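Local atomic coordinates of BH2358 protein (Bacillus halodurans C-125, PDB entry 2RBD), a protein that is of unknown biochemical function but is a putative spore coat protein, built as a ferritin-like helical bundle. Residues W23-L26 with S27-G31; N30-I33 with N34-S38; I103-T106 with I107-V111; L149-N152 with K153-W157. All coordinates share one frame; numbering follows the deposited sequence. Where two conformers were deposited one is given.

Contact 1: W23-L26 with S27-G31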
ATOM      1  N   TRP A  23      11.464 -12.880   4.181  1.00 13.01           N
ATOM      2  CA  TRP A  23      11.807 -13.787   3.076  1.00 12.72           C
ATOM      3  C   TRP A  23      11.486 -13.162   1.724  1.00 12.63           C
ATOM      4  O   TRP A  23      12.301 -13.206   0.778  1.00 11.76           O
ATOM      5  CB  TRP A  23      11.039 -15.099   3.245  1.00 12.56           C
ATOM      6  CG  TRP A  23      11.360 -16.155   2.253  1.00 13.10           C
ATOM      7  CD1 TRP A  23      12.264 -17.163   2.412  1.00 16.59           C
ATOM      8  CD2 TRP A  23      10.750 -16.368   0.982  1.00 12.41           C
ATOM      9  NE1 TRP A  23      12.279 -17.966   1.318  1.00 15.90           N
ATOM     10  CE2 TRP A  23      11.374 -17.507   0.408  1.00 13.60           C
ATOM     11  CE3 TRP A  23       9.747 -15.712   0.261  1.00 14.50           C
ATOM     12  CZ2 TRP A  23      11.021 -18.004  -0.829  1.00 14.66           C
ATOM     13  CZ3 TRP A  23       9.422 -16.187  -0.975  1.00 16.21           C
ATOM     14  CH2 TRP A  23      10.063 -17.321  -1.516  1.00 16.08           C
ATOM     15  N   THR A  24      10.306 -12.564   1.608  1.00 11.13           N
ATOM     16  CA  THR A  24       9.913 -11.929   0.383  1.00 12.62           C
ATOM     17  C   THR A  24      10.808 -10.709   0.026  1.00 12.30           C
ATOM     18  O   THR A  24      11.185 -10.501  -1.132  1.00 10.87           O
ATOM     19  CB  THR A  24       8.431 -11.548   0.462  1.00 12.40           C
ATOM     20  OG1 THR A  24       7.631 -12.733   0.532  1.00 13.20           O
ATOM     21  CG2 THR A  24       8.005 -10.773  -0.773  1.00 11.87           C
ATOM     22  N   TYR A  25      11.143  -9.901   1.016  1.00 13.03           N
ATOM     23  CA  TYR A  25      12.018  -8.758   0.820  1.00 12.08           C
ATOM     24  C   TYR A  25      13.397  -9.185   0.302  1.00 11.07           C
ATOM     25  O   TYR A  25      14.004  -8.604  -0.595  1.00 12.23           O
ATOM     26  CB  TYR A  25      12.105  -7.963   2.138  1.00 13.84           C
ATOM     27  CG  TYR A  25      12.784  -6.616   2.034  1.00 10.90           C
ATOM     28  CD1 TYR A  25      14.164  -6.509   2.094  1.00 11.94           C
ATOM     29  CD2 TYR A  25      12.040  -5.428   1.876  1.00 14.63           C
ATOM     30  CE1 TYR A  25      14.772  -5.280   2.053  1.00 14.19           C
ATOM     31  CE2 TYR A  25      12.665  -4.210   1.811  1.00 18.30           C
ATOM     32  CZ  TYR A  25      14.028  -4.130   1.870  1.00 16.08           C
ATOM     33  OH  TYR A  25      14.704  -2.918   1.847  1.00 18.53           O
ATOM     34  N   LEU A  26      13.954 -10.202   0.928  1.00 11.91           N
ATOM     35  CA  LEU A  26      15.229 -10.776   0.490  1.00 12.93           C
ATOM     36  C   LEU A  26      15.135 -11.307  -0.954  1.00 10.14           C
ATOM     37  O   LEU A  26      16.009 -11.065  -1.760  1.00 12.40           O
ATOM     38  CB  LEU A  26      15.614 -11.899   1.467  1.00 13.26           C
ATOM     39  CG  LEU A  26      16.857 -12.719   1.133  1.00 15.54           C
ATOM     40  CD1 LEU A  26      18.103 -11.831   0.903  1.00 14.19           C
ATOM     41  CD2 LEU A  26      17.113 -13.790   2.229  1.00 14.72           C
ATOM     42  N   SER A  27      14.072 -12.043  -1.268  1.00 10.87           N
ATOM     43  CA  SER A  27      13.872 -12.501  -2.631  0.60 12.30           C
ATOM     44  C   SER A  27      13.759 -11.328  -3.625  1.00 13.72           C
ATOM     45  O   SER A  27      14.333 -11.386  -4.718  1.00 12.16           O
ATOM     46  CB  SER A  27      12.663 -13.454  -2.707  0.60 12.74           C
ATOM     47  OG  SER A  27      12.642 -14.160  -3.940  0.60 13.59           O
ATOM     48  N   THR A  28      13.010 -10.290  -3.255  1.00 13.04           N
ATOM     49  CA  THR A  28      12.894  -9.075  -4.076  1.00 11.45           C
ATOM     50  C   THR A  28      14.285  -8.471  -4.334  1.00 11.69           C
ATOM     51  O   THR A  28      14.637  -8.177  -5.491  1.00 12.11           O
ATOM     52  CB  THR A  28      11.911  -8.096  -3.462  1.00 12.45           C
ATOM     53  OG1 THR A  28      10.637  -8.759  -3.363  1.00 15.23           O
ATOM     54  CG2 THR A  28      11.775  -6.854  -4.379  1.00 13.17           C
ATOM     55  N   ASN A  29      15.078  -8.334  -3.276  1.00 11.42           N
ATOM     56  CA  ASN A  29      16.444  -7.841  -3.416  1.00 11.09           C
ATOM     57  C   ASN A  29      17.255  -8.728  -4.379  1.00 12.89           C
ATOM     58  O   ASN A  29      17.990  -8.208  -5.217  1.00 14.47           O
ATOM     59  CB  ASN A  29      17.178  -7.739  -2.082  1.00 12.52           C
ATOM     60  CG  ASN A  29      16.896  -6.443  -1.324  1.00 13.81           C
ATOM     61  OD1 ASN A  29      16.098  -5.620  -1.774  1.00 15.08           O
ATOM     62  ND2 ASN A  29      17.555  -6.263  -0.177  1.00 15.03           N
ATOM     63  N   ASN A  30      17.163 -10.041  -4.245  1.00 13.55           N
ATOM     64  CA  ASN A  30      17.920 -10.924  -5.124  1.00 13.63           C
ATOM     65  C   ASN A  30      17.571 -10.685  -6.576  1.00 13.46           C
ATOM     66  O   ASN A  30      18.428 -10.679  -7.461  1.00 13.11           O
ATOM     67  CB  ASN A  30      17.614 -12.385  -4.760  1.00 12.85           C
ATOM     68  CG  ASN A  30      18.241 -12.835  -3.461  1.00 15.57           C
ATOM     69  OD1 ASN A  30      19.221 -12.267  -2.975  1.00 16.92           O
ATOM     70  ND2 ASN A  30      17.708 -13.941  -2.935  1.00 15.81           N
ATOM     71  N   GLY A  31      16.286 -10.493  -6.842  1.00 12.78           N
ATOM     72  CA  GLY A  31      15.826 -10.224  -8.207  1.00 14.18           C
ATOM     73  C   GLY A  31      16.283  -8.884  -8.729  1.00 14.83           C
ATOM     74  O   GLY A  31      16.676  -8.727  -9.902  1.00 13.88           O
TER
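Ser27 N donates to Trp23 O at 2.9 Å, the first of four successive i to i+4 bonds in the middle of helix 16-42. Thr28 grips the next carbonyl twice. Its N lies 2.8 Å from Thr24 O, and its OG1 donates to the same Thr24 O at 2.9 Å, the two reaching it from opposite faces of the carbonyl plane, with the hydroxyl well above that plane. A chi1 of -59°, which keeps OG1 beside the residue's own N, folds the hydroxyl back onto this oxygen. Asn29 N continues the series to Tyr25 O, while its amide stands obliquely against the phenol, ND2 3.7 Å from Tyr25 CE1 and the two planes 60° apart. ND2 donates to Glu62 and Asn63, and Glu62 also bonds Tyr25 OH, which ties amide and phenol to one carboxylate. A leucine in place of Asn29 would probably leave Asn63 and Glu62 without this amide donor. Asn30 N bonds Leu26 O in the same way, with Asn30 OD1 4.1 Å from Leu26 CD1. Leu26 and Tyr25 face helix 46-72, Tyr25 also reaching helix 100-124, whereas Trp23 and Ser27 meet Pro78 and a second subunit.

Contact 2: N30-I33 with N34-S38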
ATOM      1  N   ASN A  30      17.163 -10.041  -4.245  1.00 13.55           N
ATOM      2  CA  ASN A  30      17.920 -10.924  -5.124  1.00 13.63           C
ATOM      3  C   ASN A  30      17.571 -10.685  -6.576  1.00 13.46           C
ATOM      4  O   ASN A  30      18.428 -10.679  -7.461  1.00 13.11           O
ATOM      5  CB  ASN A  30      17.614 -12.385  -4.760  1.00 12.85           C
ATOM      6  CG  ASN A  30      18.241 -12.835  -3.461  1.00 15.57           C
ATOM      7  OD1 ASN A  30      19.221 -12.267  -2.975  1.00 16.92           O
ATOM      8  ND2 ASN A  30      17.708 -13.941  -2.935  1.00 15.81           N
ATOM      9  N   GLY A  31      16.286 -10.493  -6.842  1.00 12.78           N
ATOM     10  CA  GLY A  31      15.826 -10.224  -8.207  1.00 14.18           C
ATOM     11  C   GLY A  31      16.283  -8.884  -8.729  1.00 14.83           C
ATOM     12  O   GLY A  31      16.676  -8.727  -9.902  1.00 13.88           O
ATOM     13  N   LEU A  32      16.227  -7.901  -7.866  1.00 12.68           N
ATOM     14  CA  LEU A  32      16.671  -6.544  -8.260  1.00 11.91           C
ATOM     15  C   LEU A  32      18.179  -6.458  -8.467  1.00 12.62           C
ATOM     16  O   LEU A  32      18.625  -5.838  -9.405  1.00 12.69           O
ATOM     17  CB  LEU A  32      16.192  -5.488  -7.266  1.00 12.28           C
ATOM     18  CG  LEU A  32      14.677  -5.239  -7.171  1.00 11.43           C
ATOM     19  CD1 LEU A  32      14.442  -4.161  -6.099  1.00 17.15           C
ATOM     20  CD2 LEU A  32      14.101  -4.772  -8.532  1.00 15.55           C
ATOM     21  N   ILE A  33      18.963  -7.149  -7.642  1.00 11.16           N
ATOM     22  CA  ILE A  33      20.388  -7.246  -7.870  1.00 13.19           C
ATOM     23  C   ILE A  33      20.667  -7.804  -9.280  1.00 13.38           C
ATOM     24  O   ILE A  33      21.493  -7.280 -10.014  1.00 13.15           O
ATOM     25  CB  ILE A  33      21.057  -8.065  -6.772  1.00 13.46           C
ATOM     26  CG1 ILE A  33      21.055  -7.267  -5.438  1.00 15.37           C
ATOM     27  CG2 ILE A  33      22.492  -8.384  -7.151  1.00 12.65           C
ATOM     28  CD1 ILE A  33      21.425  -8.109  -4.217  1.00 13.96           C
ATOM     29  N   ASN A  34      19.971  -8.877  -9.638  1.00 14.47           N
ATOM     30  CA  ASN A  34      20.161  -9.487 -10.944  1.00 13.48           C
ATOM     31  C   ASN A  34      19.768  -8.540 -12.071  1.00 12.13           C
ATOM     32  O   ASN A  34      20.517  -8.361 -13.019  1.00 11.66           O
ATOM     33  CB  ASN A  34      19.356 -10.785 -11.000  1.00 14.35           C
ATOM     34  CG  ASN A  34      19.376 -11.420 -12.382  1.00 19.21           C
ATOM     35  OD1 ASN A  34      20.420 -11.682 -12.901  1.00 22.96           O
ATOM     36  ND2 ASN A  34      18.224 -11.650 -12.959  1.00 26.27           N
ATOM     37  N   GLY A  35      18.607  -7.907 -11.961  1.00 10.87           N
ATOM     38  CA  GLY A  35      18.174  -6.949 -12.993  1.00 11.46           C
ATOM     39  C   GLY A  35      19.078  -5.747 -13.122  1.00 11.62           C
ATOM     40  O   GLY A  35      19.381  -5.311 -14.225  1.00 12.73           O
ATOM     41  N   TYR A  36      19.524  -5.224 -11.992  1.00 12.45           N
ATOM     42  CA  TYR A  36      20.393  -4.069 -12.002  1.00 12.31           C
ATOM     43  C   TYR A  36      21.791  -4.427 -12.550  1.00 10.50           C
ATOM     44  O   TYR A  36      22.412  -3.618 -13.192  1.00 11.35           O
ATOM     45  CB  TYR A  36      20.523  -3.449 -10.610  1.00 12.49           C
ATOM     46  CG  TYR A  36      19.294  -2.759 -10.093  1.00 11.34           C
ATOM     47  CD1 TYR A  36      18.046  -2.929 -10.672  1.00 13.35           C
ATOM     48  CD2 TYR A  36      19.366  -2.030  -8.932  1.00 14.40           C
ATOM     49  CE1 TYR A  36      16.905  -2.292 -10.137  1.00 15.77           C
ATOM     50  CE2 TYR A  36      18.237  -1.398  -8.402  1.00 14.60           C
ATOM     51  CZ  TYR A  36      17.037  -1.541  -8.995  1.00 13.36           C
ATOM     52  OH  TYR A  36      15.935  -0.927  -8.425  1.00 14.74           O
ATOM     53  N   ARG A  37      22.282  -5.630 -12.268  1.00 11.41           N
ATOM     54  CA  ARG A  37      23.523  -6.080 -12.899  1.00 13.06           C
ATOM     55  C   ARG A  37      23.368  -6.136 -14.425  1.00 12.89           C
ATOM     56  O   ARG A  37      24.293  -5.800 -15.179  1.00 14.15           O
ATOM     57  CB  ARG A  37      23.921  -7.412 -12.299  1.00 10.70           C
ATOM     58  CG  ARG A  37      24.556  -7.254 -10.925  1.00 10.32           C
ATOM     59  CD  ARG A  37      24.783  -8.616 -10.300  1.00 12.84           C
ATOM     60  NE  ARG A  37      25.706  -8.531  -9.171  1.00 14.65           N
ATOM     61  CZ  ARG A  37      25.911  -9.540  -8.334  1.00 15.16           C
ATOM     62  NH1 ARG A  37      25.202 -10.648  -8.395  1.00 17.22           N
ATOM     63  NH2 ARG A  37      26.830  -9.435  -7.402  1.00 20.45           N
ATOM     64  N   SER A  38      22.175  -6.503 -14.889  1.00 11.32           N
ATOM     65  CA  SER A  38      21.928  -6.433 -16.338  1.00 12.13           C
ATOM     66  C   SER A  38      21.886  -4.974 -16.781  1.00 12.39           C
ATOM     67  O   SER A  38      22.566  -4.597 -17.732  1.00 12.71           O
ATOM     68  CB  SER A  38      20.637  -7.126 -16.715  1.00 14.63           C
ATOM     69  OG  SER A  38      20.479  -7.104 -18.121  1.00 18.01           O
TER
HETATM   70  O   HOH W   1      15.570 -10.244 -11.991  1.00 26.79           O
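Ile33 lies alongside Arg37, one turn further on, and lays its CG2 methyl over one face of the guanidinium, 3.5 Å above the plane and displaced toward the rim. NH1 of Arg37 is the guanidinium atom nearest to that Ile33 methyl, at 3.7 Å. CG2 sits there because it is the branch opposite the backbone N, next to the carbonyl carbon, from where it faces the following turn; the arginine chain, extended from CG to NE, runs past it in the same direction. Arg37 NE also makes a long, weak ion pair with Asp83. Leu32 pairs similarly with Tyr36, its CD2 touching Tyr36 CE1 at 4.1 Å, while the carbonyl carbon of Leu32 stands over one ring face. This part of helix 16-42 belongs to a ferritin-like four-helix bundle, and Tyr36 reaches the adjoining helix 100-124, where its OH hydrogen-bonds Asp110. A phenylalanine here lacks the hydroxyl and would probably leave the Asp110 carboxylate without this partner. Asn34 turns to another side: with CG opposite the backbone N (chi1 174°), ND2 donates to a water, 3.2 Å away, which itself donates to Gly31 O at 2.8 Å. The same Gly31 O also accepts from Gly35 N, and Asn34 OD1 takes a hydrogen bond from Arg84 NE.

Contact 3: I103-T106 with I107-V111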
ATOM      1  N   ILE A 103      15.800   3.109 -17.558  1.00 14.14           N
ATOM      2  CA  ILE A 103      16.500   2.416 -16.469  1.00 13.53           C
ATOM      3  C   ILE A 103      16.343   3.228 -15.180  1.00 13.68           C
ATOM      4  O   ILE A 103      15.997   2.705 -14.133  1.00 13.21           O
ATOM      5  CB  ILE A 103      17.983   2.235 -16.791  1.00 13.57           C
ATOM      6  CG1 ILE A 103      18.159   1.206 -17.918  1.00 15.12           C
ATOM      7  CG2 ILE A 103      18.771   1.741 -15.548  1.00 10.43           C
ATOM      8  CD1 ILE A 103      19.555   1.213 -18.554  1.00 13.53           C
ATOM      9  N   SER A 104      16.613   4.529 -15.278  1.00 13.63           N
ATOM     10  CA  SER A 104      16.497   5.403 -14.110  1.00 13.81           C
ATOM     11  C   SER A 104      15.092   5.419 -13.550  1.00 15.01           C
ATOM     12  O   SER A 104      14.908   5.336 -12.328  1.00 16.36           O
ATOM     13  CB  SER A 104      16.952   6.821 -14.452  1.00 14.15           C
ATOM     14  OG  SER A 104      17.152   7.566 -13.260  1.00 19.88           O
ATOM     15  N   ALA A 105      14.093   5.528 -14.421  1.00 15.10           N
ATOM     16  CA  ALA A 105      12.678   5.487 -14.020  1.00 15.23           C
ATOM     17  C   ALA A 105      12.342   4.221 -13.264  1.00 14.84           C
ATOM     18  O   ALA A 105      11.692   4.280 -12.231  1.00 13.68           O
ATOM     19  CB  ALA A 105      11.792   5.599 -15.229  1.00 14.40           C
ATOM     20  N   THR A 106      12.791   3.090 -13.787  1.00 14.52           N
ATOM     21  CA  THR A 106      12.568   1.818 -13.159  1.00 14.25           C
ATOM     22  C   THR A 106      13.142   1.732 -11.768  1.00 15.35           C
ATOM     23  O   THR A 106      12.457   1.341 -10.801  1.00 12.57           O
ATOM     24  CB  THR A 106      13.159   0.700 -14.028  1.00 16.21           C
ATOM     25  OG1 THR A 106      12.498   0.733 -15.291  1.00 19.28           O
ATOM     26  CG2 THR A 106      12.975  -0.676 -13.384  1.00 17.50           C
ATOM     27  N   ILE A 107      14.399   2.116 -11.643  1.00 14.36           N
ATOM     28  CA  ILE A 107      15.046   2.078 -10.361  1.00 13.26           C
ATOM     29  C   ILE A 107      14.351   3.038  -9.372  1.00 14.83           C
ATOM     30  O   ILE A 107      14.137   2.725  -8.215  1.00 13.25           O
ATOM     31  CB  ILE A 107      16.538   2.415 -10.501  1.00 15.59           C
ATOM     32  CG1 ILE A 107      17.204   1.330 -11.335  1.00 15.19           C
ATOM     33  CG2 ILE A 107      17.168   2.587  -9.082  1.00 11.22           C
ATOM     34  CD1 ILE A 107      18.652   1.579 -11.611  1.00 19.13           C
ATOM     35  N   SER A 108      13.979   4.218  -9.842  1.00 13.08           N
ATOM     36  CA  SER A 108      13.262   5.175  -8.978  1.00 16.14           C
ATOM     37  C   SER A 108      11.935   4.606  -8.457  1.00 14.02           C
ATOM     38  O   SER A 108      11.598   4.740  -7.265  1.00 13.93           O
ATOM     39  CB  SER A 108      13.013   6.479  -9.722  1.00 16.60           C
ATOM     40  OG  SER A 108      14.264   7.053 -10.104  1.00 19.80           O
HETATM   41  N   MSE A 109      11.209   3.905  -9.328  1.00 13.64           N
HETATM   42  CA  MSE A 109       9.965   3.270  -8.905  0.70 14.97           C
HETATM   43  C   MSE A 109      10.230   2.132  -7.925  1.00 12.56           C
HETATM   44  O   MSE A 109       9.485   1.970  -6.961  1.00 11.97           O
HETATM   45  CB  MSE A 109       9.152   2.799 -10.100  0.70 16.21           C
HETATM   46  CG  MSE A 109       8.590   3.957 -10.845  0.70 21.57           C
HETATM   47 SE   MSE A 109       7.561   3.418 -12.354  0.56 26.69          SE
HETATM   48  CE  MSE A 109       8.938   2.894 -13.452  0.70 20.51           C
ATOM     49  N   ASP A 110      11.278   1.389  -8.173  1.00 11.98           N
ATOM     50  CA  ASP A 110      11.651   0.318  -7.257  1.00 10.84           C
ATOM     51  C   ASP A 110      11.962   0.863  -5.836  1.00 12.39           C
ATOM     52  O   ASP A 110      11.571   0.277  -4.802  1.00 11.46           O
ATOM     53  CB  ASP A 110      12.894  -0.469  -7.746  1.00 12.86           C
ATOM     54  CG  ASP A 110      12.664  -1.293  -9.014  1.00 13.67           C
ATOM     55  OD1 ASP A 110      11.507  -1.717  -9.270  1.00 15.68           O
ATOM     56  OD2 ASP A 110      13.657  -1.505  -9.749  1.00 15.16           O
ATOM     57  N   VAL A 111      12.712   1.954  -5.791  1.00 11.45           N
ATOM     58  CA  VAL A 111      13.056   2.582  -4.540  1.00 11.11           C
ATOM     59  C   VAL A 111      11.797   3.052  -3.808  1.00 12.08           C
ATOM     60  O   VAL A 111      11.651   2.864  -2.596  1.00 13.57           O
ATOM     61  CB  VAL A 111      14.095   3.731  -4.734  1.00 14.93           C
ATOM     62  CG1 VAL A 111      14.312   4.506  -3.417  1.00 13.27           C
ATOM     63  CG2 VAL A 111      15.395   3.136  -5.251  1.00 15.21           C
TER
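With chi1 at -60°, Ser108 places OG beside its own backbone N, from where it reaches back to the carbonyl of Ser104; in Ile107 a similar first torsion and a nearly straight chi2 of 177° send CD1 toward Ile103. Both pairs lie one turn apart on helix 100-124 of the ferritin-like bundle. Ser104 O accepts two bonds, from Ser108 N and from Ser108 OG, each 2.9 Å long. The hydroxyl comes in 40° out of the carbonyl plane, so it adds to the backbone bond rather than replacing it. Beyond the helix the two serines clasp Asn152 of helix 128-155, Ser104 OG through its amide oxygen and Ser108 OG through its amide nitrogen. Ile103 and Ile107 run side by side on a different face, CG2 of Ile103 3.9 Å from CD1 of Ile107, and both pack on Ile52 of helix 46-72. Thr106 and Asp110 form a third such pair. Asp110 N donates to Thr106 O at 2.9 Å, and Thr106 OG1 is bonded one turn back to Glu102 O. The methyl of Thr106 faces the carboxylate oxygen that Tyr36 OH also engages, CG2 3.8 Å from Asp110 OD2.

Contact 4: L149-N152 with K153-W157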
ATOM      1  N   LEU A 149      16.335  11.144  -7.477  1.00 15.88           N
ATOM      2  CA  LEU A 149      15.585  12.303  -7.904  1.00 15.51           C
ATOM      3  C   LEU A 149      16.536  13.378  -8.426  1.00 15.40           C
ATOM      4  O   LEU A 149      16.265  13.972  -9.468  1.00 15.88           O
ATOM      5  CB  LEU A 149      14.762  12.839  -6.747  1.00 15.87           C
ATOM      6  CG  LEU A 149      13.882  14.069  -7.006  1.00 17.24           C
ATOM      7  CD1 LEU A 149      12.930  13.758  -8.174  1.00 16.46           C
ATOM      8  CD2 LEU A 149      13.142  14.469  -5.720  1.00 15.97           C
ATOM      9  N   LYS A 150      17.634  13.618  -7.714  1.00 15.52           N
ATOM     10  CA  LYS A 150      18.642  14.615  -8.153  1.00 15.63           C
ATOM     11  C   LYS A 150      19.204  14.266  -9.541  1.00 17.37           C
ATOM     12  O   LYS A 150      19.304  15.127 -10.429  1.00 16.85           O
ATOM     13  CB  LYS A 150      19.765  14.716  -7.139  1.00 17.58           C
ATOM     14  CG  LYS A 150      19.416  15.596  -5.953  1.00 23.68           C
ATOM     15  CD  LYS A 150      20.434  15.492  -4.847  1.00 25.11           C
ATOM     16  CE  LYS A 150      19.976  16.254  -3.598  1.00 36.12           C
ATOM     17  NZ  LYS A 150      21.021  16.122  -2.538  1.00 46.09           N
ATOM     18  N   LEU A 151      19.526  12.993  -9.741  1.00 14.75           N
ATOM     19  CA  LEU A 151      19.985  12.488 -11.043  1.00 15.30           C
ATOM     20  C   LEU A 151      18.987  12.775 -12.135  1.00 16.39           C
ATOM     21  O   LEU A 151      19.340  13.321 -13.174  1.00 15.68           O
ATOM     22  CB  LEU A 151      20.282  10.997 -10.979  1.00 17.73           C
ATOM     23  CG  LEU A 151      20.753  10.286 -12.259  1.00 20.16           C
ATOM     24  CD1 LEU A 151      22.202  10.609 -12.490  1.00 18.85           C
ATOM     25  CD2 LEU A 151      20.533   8.751 -12.210  1.00 18.12           C
ATOM     26  N   ASN A 152      17.727  12.385 -11.922  1.00 15.31           N
ATOM     27  CA  ASN A 152      16.700  12.554 -12.919  1.00 16.31           C
ATOM     28  C   ASN A 152      16.497  14.026 -13.264  1.00 14.22           C
ATOM     29  O   ASN A 152      16.289  14.387 -14.434  1.00 17.98           O
ATOM     30  CB  ASN A 152      15.404  11.911 -12.448  1.00 16.82           C
ATOM     31  CG  ASN A 152      15.449  10.399 -12.524  1.00 18.09           C
ATOM     32  OD1 ASN A 152      16.023   9.850 -13.441  1.00 24.02           O
ATOM     33  ND2 ASN A 152      14.845   9.722 -11.541  1.00 16.14           N
ATOM     34  N   LYS A 153      16.557  14.872 -12.254  1.00 16.50           N
ATOM     35  CA  LYS A 153      16.493  16.320 -12.479  1.00 18.01           C
ATOM     36  C   LYS A 153      17.690  16.798 -13.296  1.00 18.59           C
ATOM     37  O   LYS A 153      17.483  17.480 -14.302  1.00 21.15           O
ATOM     38  CB  LYS A 153      16.389  17.090 -11.160  1.00 18.13           C
ATOM     39  CG  LYS A 153      15.060  16.915 -10.445  1.00 18.51           C
ATOM     40  CD  LYS A 153      15.088  17.642  -9.112  1.00 19.80           C
ATOM     41  CE  LYS A 153      13.729  17.625  -8.389  1.00 21.54           C
ATOM     42  NZ  LYS A 153      13.757  18.227  -7.010  1.00 20.06           N
ATOM     43  N   ASN A 154      18.889  16.410 -12.883  1.00 18.14           N
ATOM     44  CA  ASN A 154      20.135  16.887 -13.499  0.70 19.92           C
ATOM     45  C   ASN A 154      20.214  16.488 -14.974  1.00 20.13           C
ATOM     46  O   ASN A 154      20.700  17.263 -15.825  1.00 20.20           O
ATOM     47  CB  ASN A 154      21.328  16.323 -12.760  0.70 19.92           C
ATOM     48  CG  ASN A 154      21.519  16.926 -11.350  0.70 27.54           C
ATOM     49  OD1 ASN A 154      20.910  17.932 -11.017  0.70 32.50           O
ATOM     50  ND2 ASN A 154      22.381  16.300 -10.533  0.70 33.94           N
ATOM     51  N   LYS A 155      19.773  15.262 -15.269  1.00 17.97           N
ATOM     52  CA  LYS A 155      19.852  14.679 -16.613  1.00 17.33           C
ATOM     53  C   LYS A 155      18.706  15.075 -17.523  1.00 17.06           C
ATOM     54  O   LYS A 155      18.759  14.855 -18.731  1.00 20.28           O
ATOM     55  CB  LYS A 155      19.934  13.155 -16.523  1.00 17.69           C
ATOM     56  CG  LYS A 155      21.114  12.666 -15.744  1.00 14.38           C
ATOM     57  CD  LYS A 155      22.439  12.787 -16.533  1.00 18.44           C
ATOM     58  CE  LYS A 155      23.620  12.370 -15.657  1.00 20.59           C
ATOM     59  NZ  LYS A 155      24.944  12.398 -16.372  1.00 19.42           N
ATOM     60  N   GLY A 156      17.663  15.649 -16.950  1.00 19.01           N
ATOM     61  CA  GLY A 156      16.468  16.016 -17.713  1.00 19.17           C
ATOM     62  C   GLY A 156      15.610  14.807 -18.025  1.00 19.54           C
ATOM     63  O   GLY A 156      14.897  14.790 -19.021  1.00 25.47           O
ATOM     64  N   TRP A 157      15.687  13.792 -17.185  1.00 19.04           N
ATOM     65  CA  TRP A 157      14.927  12.573 -17.395  1.00 17.20           C
ATOM     66  C   TRP A 157      13.560  12.595 -16.686  1.00 22.09           C
ATOM     67  O   TRP A 157      12.723  11.756 -16.962  1.00 25.93           O
ATOM     68  CB  TRP A 157      15.701  11.360 -16.907  1.00 17.17           C
ATOM     69  CG  TRP A 157      16.942  11.091 -17.675  1.00 18.09           C
ATOM     70  CD1 TRP A 157      17.218  11.488 -18.948  1.00 20.36           C
ATOM     71  CD2 TRP A 157      18.052  10.325 -17.245  1.00 15.58           C
ATOM     72  NE1 TRP A 157      18.448  11.044 -19.317  1.00 18.24           N
ATOM     73  CE2 TRP A 157      18.992  10.325 -18.296  1.00 16.54           C
ATOM     74  CE3 TRP A 157      18.396   9.703 -16.045  1.00 14.54           C
ATOM     75  CZ2 TRP A 157      20.234   9.745 -18.181  1.00 14.91           C
ATOM     76  CZ3 TRP A 157      19.622   9.090 -15.949  1.00 17.60           C
ATOM     77  CH2 TRP A 157      20.538   9.116 -17.025  1.00 16.36           C
TER
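A Schellman motif ends helix 128-155, with Trp157 N turned back to donate to Asn152 O at 2.9 Å. The donor lies in the carbonyl plane, although the hydrogen bond is bent, 142° at the hydrogen. Inside this closure Gly156 N bonds Lys153 O at 3.2 Å, and Gly156 itself takes a positive phi of 77°, a backbone shape that glycine adopts most easily. The reversal throws the indole back across the last turn. Its edge receives Asn152 OD1 in the ring plane, 3.5 Å from Trp157 CE3, with amide and indole planes 58° apart; this oxygen has its hydrogen bond with Ser104 OG, and the indole edge is a second, looser neighbour. Further along that edge, Leu151 CD2 touches Trp157 CZ3 at 3.9 Å, while Lys155 CB sits over the centre of one ring face, 3.4 Å above the plane. Lys155 bends at chi2, which brings its CE within 3.9 Å of Leu151 CD1 before the ammonium reaches its salt bridges with Asp45 and Asp47. Lys153, in contrast, stays extended beyond CG and passes obliquely over Leu149, CE 3.8 Å from Leu149 CG, its NZ bonding Ile126 O of the third subunit. Ordinary i to i+4 backbone bonds from Lys153, Asn154 and Lys155 hold the turn up to the point of reversal. The helix end lies between neighbours: Leu151 and Trp157 pack on Leu48 of helix 46-72 and on Ser104 of helix 100-124, and Leu149 and Lys153 face the third subunit.

Contacts 1 and 2 are consecutive turns of helix 16-42 and share Asn30 and Gly31; both also touch the second subunit. Contact 1 is buried, with polar groups inside the bundle; contacts 2 and 3 are partly buried, and contact 2 mixes apolar pairing with a bridging water. Contact 3, on the neighbouring helix 100-124, meets contact 2 through Tyr36 OH and Asp110 OD2, 2.7 Å apart, and contact 4 where Ser104 CB packs on Trp157 CE3 at 3.6 Å. The centre of contact 4 is about 19 Å from the centre of the chain, against about 9 Å for the others. With the most exposed residues, it terminates a helix, carries lysines and faces the third subunit; the other three lie within continuous helix.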